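Long-range contacts in unsaturated glucuronyl hydrolase (Streptococcus agalactiae, PDB 2ZZR), which hydrolyses unsaturated hyaluronan, chondroitin and heparin disaccharides, releasing the 4,5-unsaturated uronic acid from either (1->3) or (1->4) linkages: residues Ser20-Lys25 against Ala334-Leu339; Leu98-Arg103 against Gly116-Pro121. All blocks are in the same frame, centred on the assembly; numbering follows the deposited sequence. Where two conformers were deposited one is given.

Overall arrangement
From the N terminus the chain passes the short helix 15-18 and enters the loop of contact 1, which lies along helix 328-346; 308 residues, more than half of them helical, separate the two segments. Contact 2 falls within that long span. It closes a short connection between the consecutive helices 87-105 and 115-130, with 12 residues between its segments. The two contacts lie on opposite sides of the chain's centre, their own centres about 33 Å apart and their nearest atoms about 17 Å apart, without touching. Contact 1 thus ties the N-terminal region to a late helix, whereas contact 2 joins neighbours in sequence near the probable nucleophile Asp114.

Contact 1 (Ser20-Lys25 against Ala334-Leu339)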
loop_
_atom_site.group_PDB
_atom_site.type_symbol
_atom_site.label_atom_id
_atom_site.label_comp_id
_atom_site.label_asym_id
_atom_site.label_seq_id
_atom_site.Cartn_x
_atom_site.Cartn_y
_atom_site.Cartn_z
ATOM N N SER A 20 7.290 -10.826 -22.462
ATOM C CA SER A 20 6.146 -11.480 -21.825
ATOM C C SER A 20 4.823 -11.284 -22.552
ATOM O O SER A 20 4.654 -10.340 -23.328
ATOM C CB SER A 20 5.994 -10.990 -20.389
ATOM O OG SER A 20 7.118 -11.359 -19.610
ATOM N N ARG A 21 3.883 -12.184 -22.273
ATOM C CA ARG A 21 2.518 -12.083 -22.780
ATOM C C ARG A 21 1.720 -11.161 -21.873
ATOM O O ARG A 21 1.714 -11.338 -20.653
ATOM C CB ARG A 21 1.837 -13.456 -22.795
ATOM C CG ARG A 21 2.425 -14.477 -23.756
ATOM C CD ARG A 21 2.106 -15.891 -23.281
ATOM N NE ARG A 21 2.831 -16.189 -22.044
ATOM C CZ ARG A 21 2.342 -16.883 -21.018
ATOM N NH1 ARG A 21 3.099 -17.079 -19.949
ATOM N NH2 ARG A 21 1.107 -17.373 -21.051
ATOM N N LEU A 22 1.033 -10.188 -22.467
ATOM C CA LEU A 22 0.109 -9.348 -21.706
ATOM C C LEU A 22 -1.062 -10.177 -21.187
ATOM O O LEU A 22 -1.534 -11.096 -21.862
ATOM C CB LEU A 22 -0.403 -8.178 -22.560
ATOM C CG LEU A 22 0.631 -7.167 -23.070
ATOM C CD1 LEU A 22 -0.024 -6.191 -24.041
ATOM C CD2 LEU A 22 1.305 -6.416 -21.926
ATOM N N LEU A 23 -1.522 -9.851 -19.983
ATOM C CA LEU A 23 -2.670 -10.512 -19.377
ATOM C C LEU A 23 -3.950 -10.224 -20.147
ATOM O O LEU A 23 -4.240 -9.074 -20.482
ATOM C CB LEU A 23 -2.835 -10.084 -17.917
ATOM C CG LEU A 23 -1.902 -10.741 -16.896
ATOM C CD1 LEU A 23 -1.944 -9.953 -15.596
ATOM C CD2 LEU A 23 -2.278 -12.216 -16.662
ATOM N N THR A 24 -4.711 -11.278 -20.427
ATOM C CA THR A 24 -5.962 -11.134 -21.158
ATOM C C THR A 24 -7.130 -10.911 -20.215
ATOM O O THR A 24 -7.037 -11.169 -19.010
ATOM C CB THR A 24 -6.259 -12.364 -22.042
ATOM O OG1 THR A 24 -6.545 -13.490 -21.204
ATOM C CG2 THR A 24 -5.078 -12.676 -22.958
ATOM N N LYS A 25 -8.240 -10.438 -20.772
ATOM C CA LYS A 25 -9.441 -10.208 -19.996
ATOM C C LYS A 25 -9.909 -11.476 -19.274
ATOM O O LYS A 25 -10.249 -11.423 -18.092
ATOM C CB LYS A 25 -10.553 -9.632 -20.874
ATOM C CG LYS A 25 -11.794 -9.246 -20.100
ATOM C CD LYS A 25 -12.870 -8.677 -20.994
ATOM C CE LYS A 25 -14.139 -8.431 -20.202
ATOM N NZ LYS A 25 -15.294 -8.102 -21.082
ATOM N N ALA A 334 6.373 -5.035 -17.447
ATOM C CA ALA A 334 6.807 -5.428 -16.102
ATOM C C ALA A 334 5.622 -5.696 -15.178
ATOM O O ALA A 334 5.574 -6.729 -14.522
ATOM C CB ALA A 334 7.741 -4.384 -15.498
ATOM N N MET A 335 4.654 -4.784 -15.131
ATOM C CA MET A 335 3.509 -4.989 -14.236
ATOM C C MET A 335 2.640 -6.182 -14.654
ATOM O O MET A 335 2.115 -6.890 -13.801
ATOM C CB MET A 335 2.689 -3.708 -14.046
ATOM C CG MET A 335 1.930 -3.238 -15.261
ATOM S SD MET A 335 0.847 -1.872 -14.834
ATOM C CE MET A 335 0.016 -1.686 -16.423
ATOM N N HIS A 336 2.512 -6.410 -15.960
ATOM C CA HIS A 336 1.821 -7.597 -16.475
ATOM C C HIS A 336 2.511 -8.902 -16.062
ATOM O O HIS A 336 1.830 -9.845 -15.645
ATOM C CB HIS A 336 1.688 -7.534 -17.996
ATOM C CG HIS A 336 0.469 -6.804 -18.466
ATOM N ND1 HIS A 336 0.391 -5.429 -18.514
ATOM C CD2 HIS A 336 -0.721 -7.263 -18.919
ATOM C CE1 HIS A 336 -0.792 -5.072 -18.983
ATOM N NE2 HIS A 336 -1.484 -6.166 -19.239
ATOM N N THR A 337 3.841 -8.945 -16.183
ATOM C CA THR A 337 4.615 -10.135 -15.822
ATOM C C THR A 337 4.493 -10.435 -14.328
ATOM O O THR A 337 4.288 -11.588 -13.932
ATOM C CB THR A 337 6.108 -9.981 -16.185
ATOM O OG1 THR A 337 6.231 -9.442 -17.507
ATOM C CG2 THR A 337 6.816 -11.328 -16.130
ATOM N N MET A 338 4.617 -9.389 -13.512
ATOM C CA MET A 338 4.537 -9.498 -12.059
ATOM C C MET A 338 3.152 -9.971 -11.625
ATOM O O MET A 338 3.027 -10.902 -10.826
ATOM C CB MET A 338 4.890 -8.156 -11.413
ATOM C CG MET A 338 6.335 -7.701 -11.683
ATOM S SD MET A 338 6.560 -5.915 -11.477
ATOM C CE MET A 338 6.660 -5.833 -9.696
ATOM N N LEU A 339 2.111 -9.342 -12.169
ATOM C CA LEU A 339 0.747 -9.734 -11.841
ATOM C C LEU A 339 0.437 -11.151 -12.336
ATOM O O LEU A 339 -0.235 -11.917 -11.638
ATOM C CB LEU A 339 -0.268 -8.718 -12.379
ATOM C CG LEU A 339 -1.737 -8.877 -11.956
ATOM C CD1 LEU A 339 -1.930 -8.996 -10.430
ATOM C CD2 LEU A 339 -2.568 -7.730 -12.510
#
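Leu22 lays its CD2 methyl over one face of the His336 imidazole, a CH-pi contact with CD2 3.6 Å from the ring centroid and 9° off the ring normal. The branch reaches there because CG stands anti to the carbonyl carbon (chi1 -62°), beside the backbone N. The backbone of Leu23, its N and CA, lies at the edge of the same ring near CD2. His336 ND1 bonds to Lys332 O, one turn back in the same helix, which helps fix the ring's rotation. The Leu23 side chain runs alongside His336, pointing the other way, and lies across Leu339 at roughly a right angle, CD1 3.8 Å from Leu339 CG. This is the tight part of the contact. Toward the start of the loop it thins to one polar touch: Ser20 OG and Thr337 OG1 lie 3.0 Å apart, a doubtful bond since Thr337 has two conformers; Ser20 OG also has Phe17 O as a weak partner. Thr337 OG1 is also bonded to Tyr333 O. Arg21 and Thr24 point their side chains away on the exposed side, yet Arg21 O takes a bond from Arg340. The loop leads into helix 25-46, with Thr24 as its N-cap, while helix 328-346 packs Leu339 and His336 against Phe389 of helix 376-390 and Met335 against helix 304-318.

Contact 2 (Leu98-Arg103 against Gly116-Pro121); sequences LSFLNR and GFLYTP
Tyr119 OH donates a 2.7 Å hydrogen bond to Phe100 O, reaching from helix 115-130 to a carbonyl of helix 87-105. The hydroxyl approaches at an angle of 132° to C=O, somewhat out of the carbonyl plane. The phenol is held in place by more than this bond: Phe100 turns its ring edge to one face of Tyr119, an edge-to-face pair with centroids 5.3 Å apart and planes at 70°. Phe100 CB meets the tyrosine ring at CE1, 3.5 Å away. Across the contact Phe100 also meets Leu118, whose backbone O sits 3.6 Å above one face of the Phe100 ring, toward its rim, and is itself bonded to Ser122 OG. Arg103, with its chain extended from CG to NE and CG anti to the backbone N, runs past the Tyr119 hydroxyl to lay its guanidinium against Leu118, with CD1 3.4 Å above the guanidinium plane. Its NE bonds to Ile108 O, NH2 to Ala109 O and Glu67 O, and NH1 to Asn65 OD1; together these fix the position and orientation of the buried group. The helix segments run roughly antiparallel at 140°, their axes 10.8 Å apart. Helices 87-105 and 115-130 thus form a helical hairpin of the kind that builds the (alpha/alpha)6 barrel of glycosyl hydrolase family 88; the side chain of Leu118 lies about 5 Å from that of Asp114, the probable nucleophile.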
loop_
_atom_site.group_PDB
_atom_site.type_symbol
_atom_site.label_atom_id
_atom_site.label_comp_id
_atom_site.label_asym_id
_atom_site.label_seq_id
_atom_site.Cartn_x
_atom_site.Cartn_y
_atom_site.Cartn_z
ATOM N N LEU A 98 -19.764 1.480 9.459
ATOM C CA LEU A 98 -20.375 1.968 10.696
ATOM C C LEU A 98 -19.482 1.690 11.909
ATOM O O LEU A 98 -19.386 2.520 12.818
ATOM C CB LEU A 98 -21.782 1.390 10.883
ATOM C CG LEU A 98 -22.834 1.879 9.869
ATOM C CD1 LEU A 98 -24.194 1.217 10.118
ATOM C CD2 LEU A 98 -22.966 3.392 9.890
ATOM N N SER A 99 -18.817 0.535 11.890
ATOM C CA SER A 99 -17.817 0.173 12.894
ATOM C C SER A 99 -16.640 1.149 12.886
ATOM O O SER A 99 -16.163 1.562 13.943
ATOM C CB SER A 99 -17.323 -1.259 12.671
ATOM O OG SER A 99 -16.260 -1.588 13.554
ATOM N N PHE A 100 -16.163 1.511 11.695
ATOM C CA PHE A 100 -15.102 2.519 11.580
ATOM C C PHE A 100 -15.542 3.889 12.095
ATOM O O PHE A 100 -14.765 4.598 12.729
ATOM C CB PHE A 100 -14.568 2.600 10.141
ATOM C CG PHE A 100 -13.667 1.456 9.773
ATOM C CD1 PHE A 100 -14.108 0.446 8.927
ATOM C CD2 PHE A 100 -12.374 1.380 10.288
ATOM C CE1 PHE A 100 -13.283 -0.622 8.589
ATOM C CE2 PHE A 100 -11.540 0.318 9.962
ATOM C CZ PHE A 100 -11.992 -0.688 9.112
ATOM N N LEU A 101 -16.792 4.255 11.830
ATOM C CA LEU A 101 -17.354 5.483 12.378
ATOM C C LEU A 101 -17.372 5.433 13.907
ATOM O O LEU A 101 -17.014 6.410 14.569
ATOM C CB LEU A 101 -18.761 5.736 11.820
ATOM C CG LEU A 101 -19.463 7.053 12.190
ATOM C CD1 LEU A 101 -18.555 8.285 12.109
ATOM C CD2 LEU A 101 -20.696 7.245 11.316
ATOM N N ASN A 102 -17.778 4.294 14.462
ATOM C CA ASN A 102 -17.729 4.101 15.915
ATOM C C ASN A 102 -16.305 4.241 16.463
ATOM O O ASN A 102 -16.081 4.875 17.502
ATOM C CB ASN A 102 -18.297 2.738 16.305
ATOM C CG ASN A 102 -18.211 2.482 17.805
ATOM O OD1 ASN A 102 -17.290 1.818 18.283
ATOM N ND2 ASN A 102 -19.155 3.037 18.551
ATOM N N ARG A 103 -15.353 3.646 15.748
ATOM C CA ARG A 103 -13.949 3.648 16.156
ATOM C C ARG A 103 -13.357 5.060 16.252
ATOM O O ARG A 103 -12.629 5.369 17.204
ATOM C CB ARG A 103 -13.121 2.762 15.217
ATOM C CG ARG A 103 -11.687 2.559 15.684
ATOM C CD ARG A 103 -10.951 1.562 14.820
ATOM N NE ARG A 103 -9.544 1.468 15.210
ATOM C CZ ARG A 103 -8.646 0.684 14.622
ATOM N NH1 ARG A 103 -8.991 -0.109 13.608
ATOM N NH2 ARG A 103 -7.392 0.689 15.056
ATOM N N GLY A 116 -5.129 6.391 7.179
ATOM C CA GLY A 116 -5.411 6.203 5.758
ATOM C C GLY A 116 -5.610 4.746 5.389
ATOM O O GLY A 116 -6.591 4.401 4.732
ATOM N N PHE A 117 -4.695 3.877 5.813
ATOM C CA PHE A 117 -4.869 2.435 5.605
ATOM C C PHE A 117 -6.215 1.957 6.149
ATOM O O PHE A 117 -6.868 1.099 5.548
ATOM C CB PHE A 117 -3.762 1.628 6.291
ATOM C CG PHE A 117 -2.438 1.631 5.562
ATOM C CD1 PHE A 117 -1.248 1.665 6.281
ATOM C CD2 PHE A 117 -2.375 1.559 4.173
ATOM C CE1 PHE A 117 -0.015 1.649 5.626
ATOM C CE2 PHE A 117 -1.144 1.540 3.509
ATOM C CZ PHE A 117 0.034 1.580 4.239
ATOM N N LEU A 118 -6.613 2.504 7.294
ATOM C CA LEU A 118 -7.848 2.095 7.950
ATOM C C LEU A 118 -9.095 2.645 7.271
ATOM O O LEU A 118 -10.043 1.897 7.014
ATOM C CB LEU A 118 -7.828 2.501 9.429
ATOM C CG LEU A 118 -6.980 1.598 10.331
ATOM C CD1 LEU A 118 -6.802 2.223 11.700
ATOM C CD2 LEU A 118 -7.573 0.188 10.448
ATOM N N TYR A 119 -9.085 3.943 6.976
ATOM C CA TYR A 119 -10.302 4.644 6.554
ATOM C C TYR A 119 -10.477 4.802 5.052
ATOM O O TYR A 119 -11.603 4.921 4.575
ATOM C CB TYR A 119 -10.445 5.978 7.293
ATOM C CG TYR A 119 -10.880 5.734 8.723
ATOM C CD1 TYR A 119 -12.226 5.808 9.084
ATOM C CD2 TYR A 119 -9.954 5.359 9.701
ATOM C CE1 TYR A 119 -12.632 5.546 10.386
ATOM C CE2 TYR A 119 -10.353 5.090 11.007
ATOM C CZ TYR A 119 -11.691 5.184 11.342
ATOM O OH TYR A 119 -12.099 4.909 12.629
ATOM N N THR A 120 -9.375 4.801 4.308
ATOM C CA THR A 120 -9.461 4.973 2.849
ATOM C C THR A 120 -10.150 3.802 2.107
ATOM O O THR A 120 -11.098 4.044 1.345
ATOM C CB THR A 120 -8.087 5.311 2.222
ATOM O OG1 THR A 120 -7.594 6.530 2.801
ATOM C CG2 THR A 120 -8.220 5.471 0.699
ATOM N N PRO A 121 -9.688 2.548 2.313
ATOM C CA PRO A 121 -10.300 1.414 1.609
ATOM C C PRO A 121 -11.656 0.992 2.178
ATOM O O PRO A 121 -12.322 0.146 1.588
ATOM C CB PRO A 121 -9.282 0.281 1.793
ATOM C CG PRO A 121 -8.050 0.928 2.382
ATOM C CD PRO A 121 -8.555 2.098 3.142
#